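PDB 5DQV: uncharacterized protein from Bacillus subtilis, which probably hydrolyses nucleotides as a metal-dependent pyrophosphohydrolase of the HD-domain family. Local coordinates for residues F55-A60 / S120-V125; A129-A134 / I173-T178. All blocks are in the same frame, centred on the assembly; numbering follows the deposited sequence.

Contact 1. Residues F55-A60 / S120-V125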
ATOM      1  N   PHE A  55     -10.236  31.515  -1.756  1.00 27.16           N
ATOM      2  CA  PHE A  55     -11.248  31.041  -2.671  1.00 27.26           C
ATOM      3  C   PHE A  55     -10.595  30.437  -3.897  1.00 25.21           C
ATOM      4  O   PHE A  55     -11.013  29.369  -4.380  1.00 24.15           O
ATOM      5  CB  PHE A  55     -12.234  32.156  -3.050  1.00 29.89           C
ATOM      6  CG  PHE A  55     -13.329  31.691  -3.969  1.00 31.11           C
ATOM      7  CD1 PHE A  55     -14.254  30.761  -3.529  1.00 33.40           C
ATOM      8  CD2 PHE A  55     -13.416  32.166  -5.264  1.00 33.18           C
ATOM      9  CE1 PHE A  55     -15.246  30.312  -4.346  1.00 36.69           C
ATOM     10  CE2 PHE A  55     -14.390  31.741  -6.093  1.00 35.07           C
ATOM     11  CZ  PHE A  55     -15.339  30.806  -5.627  1.00 38.49           C
ATOM     12  N   ILE A  56      -9.544  31.090  -4.397  1.00 24.93           N
ATOM     13  CA  ILE A  56      -8.885  30.579  -5.588  1.00 25.07           C
ATOM     14  C   ILE A  56      -8.175  29.283  -5.218  1.00 23.15           C
ATOM     15  O   ILE A  56      -8.190  28.311  -5.982  1.00 24.00           O
ATOM     16  CB  ILE A  56      -7.888  31.608  -6.222  1.00 24.63           C
ATOM     17  CG1 ILE A  56      -8.605  32.868  -6.746  1.00 29.62           C
ATOM     18  CG2 ILE A  56      -7.087  30.961  -7.310  1.00 24.82           C
ATOM     19  CD1 ILE A  56      -9.759  32.566  -7.774  1.00 29.91           C
ATOM     20  N   VAL A  57      -7.551  29.252  -4.053  1.00 22.82           N
ATOM     21  CA  VAL A  57      -6.826  28.058  -3.637  1.00 21.19           C
ATOM     22  C   VAL A  57      -7.780  26.865  -3.538  1.00 20.61           C
ATOM     23  O   VAL A  57      -7.496  25.774  -4.074  1.00 18.17           O
ATOM     24  CB  VAL A  57      -6.135  28.262  -2.295  1.00 23.07           C
ATOM     25  CG1 VAL A  57      -5.771  26.886  -1.689  1.00 22.70           C
ATOM     26  CG2 VAL A  57      -4.882  29.155  -2.458  1.00 21.05           C
ATOM     27  N   GLU A  58      -8.932  27.084  -2.888  1.00 20.45           N
ATOM     28  CA  GLU A  58      -9.866  25.969  -2.698  1.00 20.45           C
ATOM     29  C   GLU A  58     -10.453  25.479  -4.024  1.00 19.46           C
ATOM     30  O   GLU A  58     -10.573  24.272  -4.230  1.00 20.42           O
ATOM     31  CB  GLU A  58     -10.965  26.343  -1.750  1.00 22.15           C
ATOM     32  CG  GLU A  58     -11.792  25.186  -1.327  1.00 23.39           C
ATOM     33  CD  GLU A  58     -12.844  25.563  -0.340  1.00 30.57           C
ATOM     34  OE1 GLU A  58     -12.980  26.770   0.032  1.00 34.26           O
ATOM     35  OE2 GLU A  58     -13.594  24.645   0.004  1.00 31.93           O
ATOM     36  N   THR A  59     -10.876  26.404  -4.869  1.00 19.74           N
ATOM     37  CA  THR A  59     -11.403  26.093  -6.182  1.00 21.06           C
ATOM     38  C   THR A  59     -10.419  25.361  -7.061  1.00 21.03           C
ATOM     39  O   THR A  59     -10.754  24.291  -7.598  1.00 22.31           O
ATOM     40  CB  THR A  59     -11.960  27.334  -6.900  1.00 22.37           C
ATOM     41  OG1 THR A  59     -12.960  27.926  -6.073  1.00 24.91           O
ATOM     42  CG2 THR A  59     -12.564  26.928  -8.232  1.00 22.68           C
ATOM     43  N   ALA A  60      -9.187  25.872  -7.145  1.00 20.07           N
ATOM     44  CA  ALA A  60      -8.138  25.170  -7.873  1.00 19.62           C
ATOM     45  C   ALA A  60      -7.830  23.800  -7.327  1.00 18.97           C
ATOM     46  O   ALA A  60      -7.685  22.816  -8.078  1.00 18.92           O
ATOM     47  CB  ALA A  60      -6.847  26.045  -7.952  1.00 19.85           C
ATOM     48  N   SER A 120       1.653  30.595 -10.178  1.00 35.40           N
ATOM     49  CA  SER A 120       1.224  31.687  -9.304  1.00 31.97           C
ATOM     50  C   SER A 120       1.317  31.347  -7.815  1.00 29.18           C
ATOM     51  O   SER A 120       1.449  30.182  -7.427  1.00 26.75           O
ATOM     52  CB  SER A 120      -0.243  32.054  -9.626  1.00 32.25           C
ATOM     53  OG  SER A 120      -1.149  30.999  -9.250  1.00 27.50           O
ATOM     54  N   ILE A 121       1.230  32.360  -6.958  1.00 26.96           N
ATOM     55  CA  ILE A 121       1.186  32.090  -5.512  1.00 24.94           C
ATOM     56  C   ILE A 121       0.164  30.985  -5.084  1.00 23.94           C
ATOM     57  O   ILE A 121       0.454  30.028  -4.322  1.00 23.68           O
ATOM     58  CB  ILE A 121       0.831  33.361  -4.748  1.00 26.46           C
ATOM     59  CG1 ILE A 121       1.678  34.596  -5.185  1.00 28.73           C
ATOM     60  CG2 ILE A 121       0.892  33.117  -3.230  1.00 24.98           C
ATOM     61  CD1 ILE A 121       3.180  34.361  -4.983  1.00 36.36           C
ATOM     62  N   GLU A 122      -1.068  31.132  -5.529  1.00 21.65           N
ATOM     63  CA  GLU A 122      -2.090  30.114  -5.228  1.00 20.66           C
ATOM     64  C   GLU A 122      -1.759  28.782  -5.856  1.00 20.23           C
ATOM     65  O   GLU A 122      -2.036  27.721  -5.278  1.00 17.85           O
ATOM     66  CB  GLU A 122      -3.458  30.575  -5.721  1.00 20.36           C
ATOM     67  CG  GLU A 122      -4.040  31.720  -4.918  1.00 20.51           C
ATOM     68  CD  GLU A 122      -3.337  33.072  -5.128  1.00 23.62           C
ATOM     69  OE1 GLU A 122      -2.832  33.367  -6.245  1.00 23.05           O
ATOM     70  OE2 GLU A 122      -3.304  33.849  -4.154  1.00 22.64           O
ATOM     71  N   GLY A 123      -1.213  28.816  -7.061  1.00 21.59           N
ATOM     72  CA  GLY A 123      -0.816  27.572  -7.702  1.00 23.64           C
ATOM     73  C   GLY A 123       0.256  26.822  -6.905  1.00 22.62           C
ATOM     74  O   GLY A 123       0.214  25.615  -6.780  1.00 21.79           O
ATOM     75  N   LYS A 124       1.185  27.575  -6.323  1.00 23.36           N
ATOM     76  CA  LYS A 124       2.239  26.980  -5.498  1.00 23.24           C
ATOM     77  C   LYS A 124       1.660  26.354  -4.244  1.00 21.32           C
ATOM     78  O   LYS A 124       2.097  25.282  -3.826  1.00 19.42           O
ATOM     79  CB  LYS A 124       3.298  28.008  -5.157  1.00 25.00           C
ATOM     80  CG  LYS A 124       4.198  28.341  -6.316  1.00 27.48           C
ATOM     81  CD  LYS A 124       5.058  29.528  -6.038  1.00 30.99           C
ATOM     82  CE  LYS A 124       6.113  29.730  -7.181  1.00 37.04           C
ATOM     83  NZ  LYS A 124       6.895  30.932  -6.837  1.00 40.59           N
ATOM     84  N   VAL A 125       0.628  26.995  -3.660  1.00 20.38           N
ATOM     85  CA  VAL A 125      -0.036  26.419  -2.511  1.00 19.00           C
ATOM     86  C   VAL A 125      -0.718  25.066  -2.874  1.00 18.82           C
ATOM     87  O   VAL A 125      -0.575  24.101  -2.167  1.00 17.43           O
ATOM     88  CB  VAL A 125      -1.035  27.425  -1.873  1.00 19.15           C
ATOM     89  CG1 VAL A 125      -1.955  26.759  -0.844  1.00 18.55           C
ATOM     90  CG2 VAL A 125      -0.274  28.624  -1.224  1.00 20.15           C
TER
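The carboxylate of E122 is gripped at both oxygens while its methylene groups lie against I56 and V57. R98 forms a salt bridge to OE1, and the backbone N of D53 donates a hydrogen bond to OE2. The contact joins two helices of the all-helical HD domain, 54-63 and 121-132. The axes of their short segments approach to 9.1 Å, with a signed crossing angle of -48°. No hydrogen bond links the two segments, so the interface is held by carbon contacts. The E122 chain bends at chi2 (71°), which separates its two jobs: the hydrocarbon part packs across the interface and the acid end turns to its polar partners. E122 CG sits 3.7 Å from V57 CG2 and 3.9 Å from I56 CG2. One turn further on, V125 CG1 meets V57 CG1 at 3.9 Å, the two side chains crossing at about a right angle. All four touching residues are buried. S120 is the N-cap of helix 121-132, S120 OG accepting from G123 N at 3.1 Å. In the other helix, F55 O takes two hydrogen bonds, from T59 OG1 and T59 N, which reach it from opposite faces of its carbonyl plane.

Contact 2. Residues A129-A134 / I173-T178; sequences ADRLDA and IDMMNT. With NI (nickel (II) ion), chain C.
The guanidinium of R131 meets M175 at its edge: the terminal methyl CE lies in the guanidinium plane, and CB lies close to that plane. NH1 is the atom that does the touching. R131 NH1 stands 3.4 Å from M175 CB. The bend at chi3 (95°) brings M175 CE back to R131 NH1, and M175 SD also lies 3.4 Å from R131 NH1. R131 itself runs straight from CG to NE, which carries its flat end out from helix 121-132 to the loop before helix 179-202.

The carboxylate of D130 faces elsewhere. D130 OD1 binds the nickel ion at 2.2 Å.

M176 fills the more buried half of the contact. A bend at chi2 (-70°) swings its methyl between the two helix side chains. M176 CE lies 3.8 Å from R131 CB and 3.9 Å from L132 CD2. L132 and M176 slant across one another, and L132 also packs on A185 of helix 179-202. No hydrogen bond joins the two segments. The loop is held to the same helix one turn back, where the two carboxylate oxygens of D128 accept from N177 N and T178 N.

H35 and H64 also bind the nickel through NE2. D133 OD2 is hydrogen-bonded to H35 ND1, a second-shell bond that is consistent with holding this imidazole toward the metal. The contact joins the loop to the helix that carries D130, the last aspartate of the H...HD...D site, whose other residues are H35, H64 and D65, as in HD-domain hydrolases.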
ATOM      1  N   ALA A 129       0.173  21.186  -1.541  1.00 18.68           N
ATOM      2  CA  ALA A 129      -0.830  20.344  -0.905  1.00 19.67           C
ATOM      3  C   ALA A 129      -0.919  18.980  -1.639  1.00 19.73           C
ATOM      4  O   ALA A 129      -1.008  17.917  -1.025  1.00 20.24           O
ATOM      5  CB  ALA A 129      -2.203  21.084  -0.903  1.00 18.21           C
ATOM      6  N   ASP A 130      -0.836  19.035  -2.958  1.00 21.32           N
ATOM      7  CA  ASP A 130      -0.949  17.849  -3.783  1.00 22.91           C
ATOM      8  C   ASP A 130       0.253  16.946  -3.491  1.00 24.19           C
ATOM      9  O   ASP A 130       0.131  15.688  -3.385  1.00 24.34           O
ATOM     10  CB  ASP A 130      -0.998  18.299  -5.255  1.00 24.42           C
ATOM     11  CG  ASP A 130      -1.477  17.256  -6.182  1.00 24.34           C
ATOM     12  OD1 ASP A 130      -2.267  16.428  -5.808  1.00 25.56           O
ATOM     13  OD2 ASP A 130      -1.058  17.262  -7.334  1.00 28.92           O
ATOM     14  N   ARG A 131       1.436  17.563  -3.385  1.00 23.50           N
ATOM     15  CA  ARG A 131       2.642  16.791  -3.075  1.00 23.61           C
ATOM     16  C   ARG A 131       2.705  16.278  -1.640  1.00 22.86           C
ATOM     17  O   ARG A 131       3.154  15.172  -1.389  1.00 22.08           O
ATOM     18  CB  ARG A 131       3.926  17.573  -3.476  1.00 25.49           C
ATOM     19  CG  ARG A 131       3.988  17.706  -4.955  1.00 29.16           C
ATOM     20  CD  ARG A 131       5.213  18.370  -5.397  1.00 38.15           C
ATOM     21  NE  ARG A 131       5.167  18.579  -6.827  1.00 44.48           N
ATOM     22  CZ  ARG A 131       6.219  18.789  -7.599  1.00 50.31           C
ATOM     23  NH1 ARG A 131       7.441  18.760  -7.087  1.00 55.84           N
ATOM     24  NH2 ARG A 131       6.046  18.995  -8.900  1.00 51.65           N
ATOM     25  N   LEU A 132       2.218  17.055  -0.703  1.00 21.92           N
ATOM     26  CA  LEU A 132       2.126  16.597   0.679  1.00 22.29           C
ATOM     27  C   LEU A 132       1.297  15.303   0.766  1.00 22.44           C
ATOM     28  O   LEU A 132       1.631  14.376   1.546  1.00 21.87           O
ATOM     29  CB  LEU A 132       1.547  17.694   1.561  1.00 21.03           C
ATOM     30  CG  LEU A 132       2.457  18.868   1.933  1.00 23.00           C
ATOM     31  CD1 LEU A 132       1.734  19.973   2.671  1.00 19.95           C
ATOM     32  CD2 LEU A 132       3.670  18.364   2.781  1.00 24.23           C
ATOM     33  N   ASP A 133       0.245  15.195  -0.067  1.00 21.90           N
ATOM     34  CA  ASP A 133      -0.635  14.028  -0.008  1.00 22.19           C
ATOM     35  C   ASP A 133       0.075  12.772  -0.577  1.00 22.23           C
ATOM     36  O   ASP A 133      -0.415  11.675  -0.435  1.00 21.55           O
ATOM     37  CB  ASP A 133      -1.957  14.304  -0.769  1.00 22.33           C
ATOM     38  CG  ASP A 133      -3.028  13.278  -0.500  1.00 23.19           C
ATOM     39  OD1 ASP A 133      -3.454  13.175   0.656  1.00 22.17           O
ATOM     40  OD2 ASP A 133      -3.505  12.601  -1.460  1.00 26.67           O
ATOM     41  N   ALA A 134       1.247  12.944  -1.199  1.00 21.88           N
ATOM     42  CA  ALA A 134       1.985  11.863  -1.831  1.00 22.09           C
ATOM     43  C   ALA A 134       3.130  11.360  -0.912  1.00 22.39           C
ATOM     44  O   ALA A 134       3.874  10.464  -1.298  1.00 23.06           O
ATOM     45  CB  ALA A 134       2.567  12.323  -3.206  1.00 21.05           C
ATOM     46  N   ILE A 173      10.126  16.570  -0.816  1.00 28.12           N
ATOM     47  CA  ILE A 173      10.362  17.597   0.212  1.00 29.00           C
ATOM     48  C   ILE A 173      11.292  18.718  -0.289  1.00 31.97           C
ATOM     49  O   ILE A 173      11.132  19.889   0.091  1.00 33.58           O
ATOM     50  CB  ILE A 173      10.912  16.985   1.542  1.00 29.70           C
ATOM     51  CG1 ILE A 173      11.058  18.072   2.624  1.00 33.54           C
ATOM     52  CG2 ILE A 173      12.246  16.248   1.324  1.00 27.38           C
ATOM     53  CD1 ILE A 173      10.524  17.681   3.966  1.00 36.53           C
ATOM     54  N   ASP A 174      12.188  18.397  -1.212  1.00 33.19           N
ATOM     55  CA  ASP A 174      13.063  19.397  -1.774  1.00 36.38           C
ATOM     56  C   ASP A 174      12.351  20.362  -2.717  1.00 36.41           C
ATOM     57  O   ASP A 174      12.930  21.369  -3.065  1.00 36.86           O
ATOM     58  CB  ASP A 174      14.205  18.757  -2.568  1.00 38.92           C
ATOM     59  CG  ASP A 174      15.073  17.841  -1.718  1.00 41.61           C
ATOM     60  OD1 ASP A 174      15.394  18.236  -0.579  1.00 45.30           O
ATOM     61  OD2 ASP A 174      15.390  16.737  -2.188  1.00 44.40           O
ATOM     62  N   MET A 175      11.148  20.031  -3.174  1.00 34.73           N
ATOM     63  CA  MET A 175      10.475  20.865  -4.211  1.00 35.85           C
ATOM     64  C   MET A 175       9.246  21.605  -3.689  1.00 32.39           C
ATOM     65  O   MET A 175       8.469  22.154  -4.460  1.00 31.86           O
ATOM     66  CB  MET A 175      10.100  19.997  -5.434  1.00 38.01           C
ATOM     67  CG  MET A 175      11.353  19.399  -6.204  1.00 44.22           C
ATOM     68  SD  MET A 175      10.782  17.961  -7.199  1.00 56.69           S
ATOM     69  CE  MET A 175      10.567  18.907  -8.696  1.00 51.42           C
ATOM     70  N   MET A 176       9.100  21.658  -2.377  1.00 29.46           N
ATOM     71  CA  MET A 176       8.008  22.399  -1.749  1.00 27.41           C
ATOM     72  C   MET A 176       8.268  23.882  -1.978  1.00 28.16           C
ATOM     73  O   MET A 176       9.426  24.374  -1.839  1.00 27.06           O
ATOM     74  CB  MET A 176       7.933  22.049  -0.260  1.00 26.54           C
ATOM     75  CG  MET A 176       7.503  20.601   0.005  1.00 24.81           C
ATOM     76  SD  MET A 176       5.750  20.268  -0.412  1.00 20.04           S
ATOM     77  CE  MET A 176       5.962  18.499  -0.389  1.00 28.39           C
ATOM     78  N   ASN A 177       7.184  24.585  -2.355  1.00 25.44           N
ATOM     79  CA  ASN A 177       7.201  25.986  -2.610  1.00 26.90           C
ATOM     80  C   ASN A 177       7.145  26.882  -1.335  1.00 26.87           C
ATOM     81  O   ASN A 177       7.889  27.848  -1.222  1.00 26.81           O
ATOM     82  CB  ASN A 177       6.047  26.349  -3.540  1.00 26.45           C
ATOM     83  CG  ASN A 177       6.156  25.665  -4.898  1.00 28.91           C
ATOM     84  OD1 ASN A 177       7.076  25.968  -5.700  1.00 28.67           O
ATOM     85  ND2 ASN A 177       5.162  24.799  -5.204  1.00 25.83           N
ATOM     86  N   THR A 178       6.236  26.588  -0.412  1.00 24.64           N
ATOM     87  CA  THR A 178       5.945  27.525   0.685  1.00 24.46           C
ATOM     88  C   THR A 178       6.649  27.086   1.956  1.00 25.32           C
ATOM     89  O   THR A 178       6.925  25.890   2.141  1.00 23.24           O
ATOM     90  CB  THR A 178       4.417  27.650   0.933  1.00 23.28           C
ATOM     91  OG1 THR A 178       3.874  26.380   1.333  1.00 19.92           O
ATOM     92  CG2 THR A 178       3.683  28.103  -0.342  1.00 24.31           C
TER
HETATM   93 NI    NI C 301      -3.735  15.543  -7.183  1.00 29.58          NI

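In the fold
From the N terminus, the chain passes through helices 8-24 and 33-50 before reaching helix 54-63. Contact 1 closes the first loop, which contains helices 79-88 and 93-106 and the unmodelled residues 108-117. The chain returns on helix 121-132, which serves both contacts. Contact 2 opens near the far end of that helix. Its loop contains helices 136-150 and 161-169 and closes just before helix 179-202. The two loops follow in series and neither encloses the other. They meet where V125 CG2 packs on T178 CG2. Helix 121-132 therefore ties helix 54-63 to the lead-in of the C-terminal helix 179-202.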